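Local coordinates for protein Abbfa_003403 (Acinetobacter baumannii, PDB 4ZXH) that is a four-domain nonribosomal peptide synthetase with condensation, adenylation, peptidyl carrier and thioesterase domains, probably activating an amino acid and releasing a peptide product, at residues Leu649-Arg654 with Glu787-Thr792; Trp760-Pro765 with Ser772-Ile777. All blocks are in the same frame, centred on the assembly; numbering follows the deposited sequence.

Both interactions belong to the adenylation domain, and their centres are about 10 Å apart. Interaction 2 pairs two antiparallel strands, 760-763 with 773-777; interaction 1 sets the next strand and the turn after it against helix 641-655. The backbone joins them directly: Ala774 N lies 2.7 Å from Glu787 O, and Leu789 N lies 2.9 Å from Ser772 O, both probable hydrogen bonds of one sheet. Side chains also bridge the two, with Arg654 CB 3.7 Å from Trp760 CZ2. The sequence Asn761-Pro765 matches the start of the A5 core motif, which in this family contributes to the nucleotide-binding region.

Interaction 1: residues Leu649-Arg654 with Glu787-Thr792; sequences LSMNDR and EPLANT
Glu787 meets Arg654 loosely: NH2 of the guanidinium is 4.2 Å from Glu787 O, and Glu787 OE1 stands 4.7 Å from the same nitrogen, too far for a salt bridge although the opposite charges may still attract. At Pro788 the carbonyl comes closer, with Pro788 O 3.5 Å from Arg654 NH2 in an oblique approach, not a hydrogen bond. Within its own helix Arg654 NH1 donates to Ser650 O at 3.1 Å, in a bent bond from above the carbonyl plane. The extended run from CG to NE brings the guanidinium up to Pro788 and Leu789, while this bond probably helps limit its rotation.

Leu789 works in two directions. Its CD1 lies over one face of the Arg654 guanidinium, 4.1 Å above the plane and offset toward the rim, and both its methyls meet Met651 CE, CD2 at 3.4 Å. The Met651 and Leu789 side chains cross at about a right angle, and bends at chi2 and chi3 of Met651 bring its terminal methyl to this branch point. Ala790 supplies the polar link: its N donates to Ser650 OG at 2.8 Å with an N-H...O angle of 162°. The serine hydroxyl reaches it because OG is swung away from the backbone N (chi1 -154°), and Ala790 CB lies 3.4 Å from the same oxygen. Ala790 and Asn791 are the central residues of a type II beta turn from Leu789 to Thr792, and positive phi and psi at Asn791 fit the second place.

Asn646, one helical turn before Ser650, extends the polar link by hydrogen bonding Asn791 ND2 and Ala790 O. Helix 641-655 packs against the turn between edge strand 787-788 and strand 792-797, and Arg654 and Leu789 both reach Ala774 of the adjacent strand 773-777.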
loop_
_atom_site.group_PDB
_atom_site.type_symbol
_atom_site.label_atom_id
_atom_site.label_comp_id
_atom_site.label_asym_id
_atom_site.label_seq_id
_atom_site.Cartn_x
_atom_site.Cartn_y
_atom_site.Cartn_z
ATOM N N LEU A 649 14.691 -10.671 40.154
ATOM C CA LEU A 649 14.746 -9.416 40.907
ATOM C C LEU A 649 14.430 -8.216 40.021
ATOM O O LEU A 649 13.740 -7.286 40.436
ATOM C CB LEU A 649 16.114 -9.230 41.561
ATOM C CG LEU A 649 16.445 -10.149 42.738
ATOM C CD1 LEU A 649 17.797 -9.789 43.304
ATOM C CD2 LEU A 649 15.365 -10.050 43.805
ATOM N N SER A 650 14.944 -8.247 38.796
ATOM C CA SER A 650 14.714 -7.181 37.829
ATOM C C SER A 650 13.225 -7.089 37.529
ATOM O O SER A 650 12.651 -6.004 37.429
ATOM C CB SER A 650 15.498 -7.446 36.544
ATOM O OG SER A 650 15.793 -6.255 35.838
ATOM N N MET A 651 12.601 -8.248 37.400
ATOM C CA MET A 651 11.190 -8.305 37.085
ATOM C C MET A 651 10.378 -7.778 38.251
ATOM O O MET A 651 9.360 -7.102 38.054
ATOM C CB MET A 651 10.780 -9.732 36.721
ATOM C CG MET A 651 10.985 -10.024 35.238
ATOM S SD MET A 651 10.020 -8.928 34.135
ATOM C CE MET A 651 11.303 -8.485 33.018
ATOM N N ASN A 652 10.845 -8.046 39.468
ATOM C CA ASN A 652 10.117 -7.572 40.632
ATOM C C ASN A 652 10.051 -6.055 40.730
ATOM O O ASN A 652 9.087 -5.535 41.278
ATOM C CB ASN A 652 10.711 -8.116 41.918
ATOM C CG ASN A 652 9.907 -7.696 43.129
ATOM O OD1 ASN A 652 8.753 -8.108 43.279
ATOM N ND2 ASN A 652 10.493 -6.848 43.985
ATOM N N ASP A 653 11.071 -5.355 40.219
ATOM C CA ASP A 653 11.093 -3.878 40.206
ATOM C C ASP A 653 9.877 -3.338 39.462
ATOM O O ASP A 653 9.290 -2.326 39.843
ATOM C CB ASP A 653 12.366 -3.339 39.536
ATOM C CG ASP A 653 13.612 -3.509 40.394
ATOM O OD1 ASP A 653 13.491 -3.610 41.635
ATOM O OD2 ASP A 653 14.720 -3.535 39.810
ATOM N N ARG A 654 9.513 -4.050 38.399
ATOM C CA ARG A 654 8.388 -3.712 37.542
ATOM C C ARG A 654 7.037 -4.216 38.060
ATOM O O ARG A 654 6.006 -3.581 37.835
ATOM C CB ARG A 654 8.647 -4.274 36.140
ATOM C CG ARG A 654 9.886 -3.684 35.495
ATOM C CD ARG A 654 10.451 -4.552 34.398
ATOM N NE ARG A 654 11.435 -3.807 33.619
ATOM C CZ ARG A 654 12.642 -3.449 34.052
ATOM N NH1 ARG A 654 13.047 -3.759 35.276
ATOM N NH2 ARG A 654 13.447 -2.765 33.256
ATOM N N GLU A 787 12.461 -1.098 27.620
ATOM C CA GLU A 787 13.661 -0.885 28.414
ATOM C C GLU A 787 14.373 -2.199 28.737
ATOM O O GLU A 787 13.728 -3.202 29.045
ATOM C CB GLU A 787 13.287 -0.172 29.710
ATOM C CG GLU A 787 12.741 1.245 29.538
ATOM C CD GLU A 787 12.341 1.873 30.873
ATOM O OE1 GLU A 787 11.607 1.211 31.644
ATOM O OE2 GLU A 787 12.759 3.019 31.156
ATOM N N PRO A 788 15.712 -2.195 28.684
ATOM C CA PRO A 788 16.531 -3.357 29.075
ATOM C C PRO A 788 16.469 -3.626 30.576
ATOM O O PRO A 788 16.436 -2.682 31.367
ATOM C CB PRO A 788 17.960 -2.949 28.679
ATOM C CG PRO A 788 17.828 -1.679 27.876
ATOM C CD PRO A 788 16.532 -1.045 28.267
ATOM N N LEU A 789 16.472 -4.897 30.959
ATOM C CA LEU A 789 16.506 -5.289 32.369
ATOM C C LEU A 789 17.858 -4.994 33.019
ATOM O O LEU A 789 18.776 -4.500 32.360
ATOM C CB LEU A 789 16.200 -6.774 32.514
ATOM C CG LEU A 789 14.754 -7.204 32.676
ATOM C CD1 LEU A 789 13.937 -6.680 31.529
ATOM C CD2 LEU A 789 14.718 -8.718 32.699
ATOM N N ALA A 790 17.986 -5.332 34.303
ATOM C CA ALA A 790 19.178 -4.975 35.069
ATOM C C ALA A 790 20.396 -5.747 34.585
ATOM O O ALA A 790 20.331 -6.960 34.378
ATOM C CB ALA A 790 18.952 -5.214 36.537
ATOM N N ASN A 791 21.492 -5.023 34.386
ATOM C CA ASN A 791 22.751 -5.602 33.940
ATOM C C ASN A 791 22.614 -6.273 32.579
ATOM O O ASN A 791 23.204 -7.320 32.304
ATOM C CB ASN A 791 23.270 -6.580 34.988
ATOM C CG ASN A 791 23.187 -6.005 36.378
ATOM O OD1 ASN A 791 23.958 -5.113 36.738
ATOM N ND2 ASN A 791 22.236 -6.493 37.163
ATOM N N THR A 792 21.812 -5.645 31.736
ATOM C CA THR A 792 21.598 -6.091 30.376
ATOM C C THR A 792 21.964 -4.931 29.452
ATOM O O THR A 792 21.669 -3.764 29.750
ATOM C CB THR A 792 20.131 -6.530 30.148
ATOM O OG1 THR A 792 19.751 -7.522 31.121
ATOM C CG2 THR A 792 19.961 -7.101 28.747
#

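Interaction 2: residues Trp760-Pro765 with Ser772-Ile777; sequences WNVYGP and SSAARI
Tyr763 O accepts hydrogen bonds from two successive backbone amides, Ser772 N and Ser773 N, so that two residues at the start of strand 773-777 face the single residue Tyr763: a classic beta bulge. The Ser773 N bond measures 3.0 Å with an N-H...O angle of 169°. Tyr763 N completes the pair by donating to Ser773 O, also at 3.0 Å. Ser773 OG approaches the Tyr763 ring at its edge, 3.7 Å from CD2, but its hydrogen bond is to Leu785 O. Next to Tyr763, the backbone angles of Gly764 would jam a CB against Tyr763 O, and it would also run into Ser772 N.

Beyond the bulge the pairing is regular. Asn761 and Ala775 form a hydrogen-bonded pair through Asn761 N to Ala775 O at 2.9 Å and Ala775 N to Asn761 O at 2.7 Å. The short strand axes approach to 4.6 Å with their directions 165° apart, the geometry of an antiparallel beta hairpin. It forms part of the large mixed sheet of the AMP-binding domain, with Trp760 and Val762 bonded through their backbones to strand 735-740 on the other side.

The two faces of the hairpin are filled differently. On the face of Trp760, Val762 and Ala774, the indole receives Arg776 CB over its six-membered ring, a CH-pi contact 4.0 Å from the centroid. Arg776 leaves its strand with CG pointing away from its own N, and a bend at chi3 brings the guanidinium back beside the benzo edge; Trp760 CZ2 lies off centre over one guanidinium face, the planes 56° apart. On the face of Asn761 and Ala775, Asn761 CB packs 3.8 Å from Ile777 CG1, while Asn761 ND2 hydrogen bonds Asp784 O.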
loop_
_atom_site.group_PDB
_atom_site.type_symbol
_atom_site.label_atom_id
_atom_site.label_comp_id
_atom_site.label_asym_id
_atom_site.label_seq_id
_atom_site.Cartn_x
_atom_site.Cartn_y
_atom_site.Cartn_z
ATOM N N TRP A 760 2.535 -5.198 30.035
ATOM C CA TRP A 760 3.947 -5.207 29.659
ATOM C C TRP A 760 4.163 -5.978 28.363
ATOM O O TRP A 760 3.738 -7.132 28.249
ATOM C CB TRP A 760 4.797 -5.820 30.758
ATOM C CG TRP A 760 4.822 -5.018 32.021
ATOM C CD1 TRP A 760 3.988 -5.146 33.100
ATOM C CD2 TRP A 760 5.738 -3.968 32.345
ATOM N NE1 TRP A 760 4.326 -4.231 34.068
ATOM C CE2 TRP A 760 5.393 -3.491 33.627
ATOM C CE3 TRP A 760 6.810 -3.374 31.670
ATOM C CZ2 TRP A 760 6.083 -2.453 34.250
ATOM C CZ3 TRP A 760 7.496 -2.346 32.288
ATOM C CH2 TRP A 760 7.129 -1.894 33.567
ATOM N N ASN A 761 4.796 -5.344 27.376
ATOM C CA ASN A 761 5.323 -6.099 26.241
ATOM C C ASN A 761 6.759 -6.452 26.568
ATOM O O ASN A 761 7.555 -5.593 26.932
ATOM C CB ASN A 761 5.247 -5.327 24.932
ATOM C CG ASN A 761 5.802 -6.116 23.756
ATOM O OD1 ASN A 761 5.587 -7.326 23.642
ATOM N ND2 ASN A 761 6.549 -5.435 22.886
ATOM N N VAL A 762 7.088 -7.726 26.454
ATOM C CA VAL A 762 8.291 -8.218 27.077
ATOM C C VAL A 762 9.011 -9.186 26.115
ATOM O O VAL A 762 8.367 -9.911 25.343
ATOM C CB VAL A 762 7.927 -8.848 28.450
ATOM C CG1 VAL A 762 7.273 -10.197 28.290
ATOM C CG2 VAL A 762 9.121 -8.923 29.346
ATOM N N TYR A 763 10.344 -9.144 26.111
ATOM C CA TYR A 763 11.130 -9.803 25.061
ATOM C C TYR A 763 12.460 -10.371 25.572
ATOM O O TYR A 763 13.054 -9.862 26.537
ATOM C CB TYR A 763 11.401 -8.828 23.894
ATOM C CG TYR A 763 12.499 -9.270 22.940
ATOM C CD1 TYR A 763 12.205 -10.032 21.822
ATOM C CD2 TYR A 763 13.838 -8.921 23.159
ATOM C CE1 TYR A 763 13.213 -10.453 20.951
ATOM C CE2 TYR A 763 14.851 -9.340 22.296
ATOM C CZ TYR A 763 14.528 -10.103 21.196
ATOM O OH TYR A 763 15.514 -10.520 20.334
ATOM N N GLY A 764 12.913 -11.429 24.913
ATOM C CA GLY A 764 14.223 -11.981 25.176
ATOM C C GLY A 764 14.328 -13.392 24.645
ATOM O O GLY A 764 13.379 -14.131 24.703
ATOM N N PRO A 765 15.483 -13.755 24.095
ATOM C CA PRO A 765 15.740 -15.133 23.684
ATOM C C PRO A 765 16.040 -15.986 24.899
ATOM O O PRO A 765 16.498 -15.442 25.900
ATOM C CB PRO A 765 16.975 -15.009 22.793
ATOM C CG PRO A 765 17.682 -13.813 23.333
ATOM C CD PRO A 765 16.595 -12.853 23.745
ATOM N N SER A 772 14.710 -10.075 28.402
ATOM C CA SER A 772 15.860 -9.176 28.475
ATOM C C SER A 772 15.473 -7.700 28.333
ATOM O O SER A 772 16.232 -6.820 28.742
ATOM C CB SER A 772 16.899 -9.534 27.411
ATOM O OG SER A 772 17.757 -10.574 27.855
ATOM N N SER A 773 14.311 -7.428 27.748
ATOM C CA SER A 773 13.779 -6.072 27.749
ATOM C C SER A 773 12.286 -6.098 28.030
ATOM O O SER A 773 11.643 -7.150 27.931
ATOM C CB SER A 773 14.065 -5.353 26.427
ATOM O OG SER A 773 13.344 -5.931 25.359
ATOM N N ALA A 774 11.745 -4.932 28.376
ATOM C CA ALA A 774 10.372 -4.829 28.840
ATOM C C ALA A 774 9.812 -3.416 28.654
ATOM O O ALA A 774 10.410 -2.439 29.090
ATOM C CB ALA A 774 10.292 -5.240 30.289
ATOM N N ALA A 775 8.654 -3.339 28.010
ATOM C CA ALA A 775 7.988 -2.088 27.688
ATOM C C ALA A 775 6.635 -1.949 28.412
ATOM O O ALA A 775 5.750 -2.788 28.239
ATOM C CB ALA A 775 7.785 -1.995 26.173
ATOM N N ARG A 776 6.465 -0.901 29.217
ATOM C CA ARG A 776 5.137 -0.594 29.751
ATOM C C ARG A 776 4.314 0.051 28.636
ATOM O O ARG A 776 4.517 1.219 28.286
ATOM C CB ARG A 776 5.201 0.328 30.983
ATOM C CG ARG A 776 3.849 0.507 31.708
ATOM C CD ARG A 776 3.868 1.632 32.753
ATOM N NE ARG A 776 4.788 1.368 33.861
ATOM C CZ ARG A 776 4.438 0.803 35.019
ATOM N NH1 ARG A 776 3.178 0.439 35.239
ATOM N NH2 ARG A 776 5.351 0.596 35.965
ATOM N N ILE A 777 3.394 -0.722 28.072
ATOM C CA ILE A 777 2.529 -0.256 26.994
ATOM C C ILE A 777 1.358 0.563 27.528
ATOM O O ILE A 777 0.555 0.060 28.316
ATOM C CB ILE A 777 1.966 -1.431 26.174
ATOM C CG1 ILE A 777 3.106 -2.285 25.594
ATOM C CG2 ILE A 777 1.031 -0.915 25.081
ATOM C CD1 ILE A 777 4.181 -1.489 24.865
#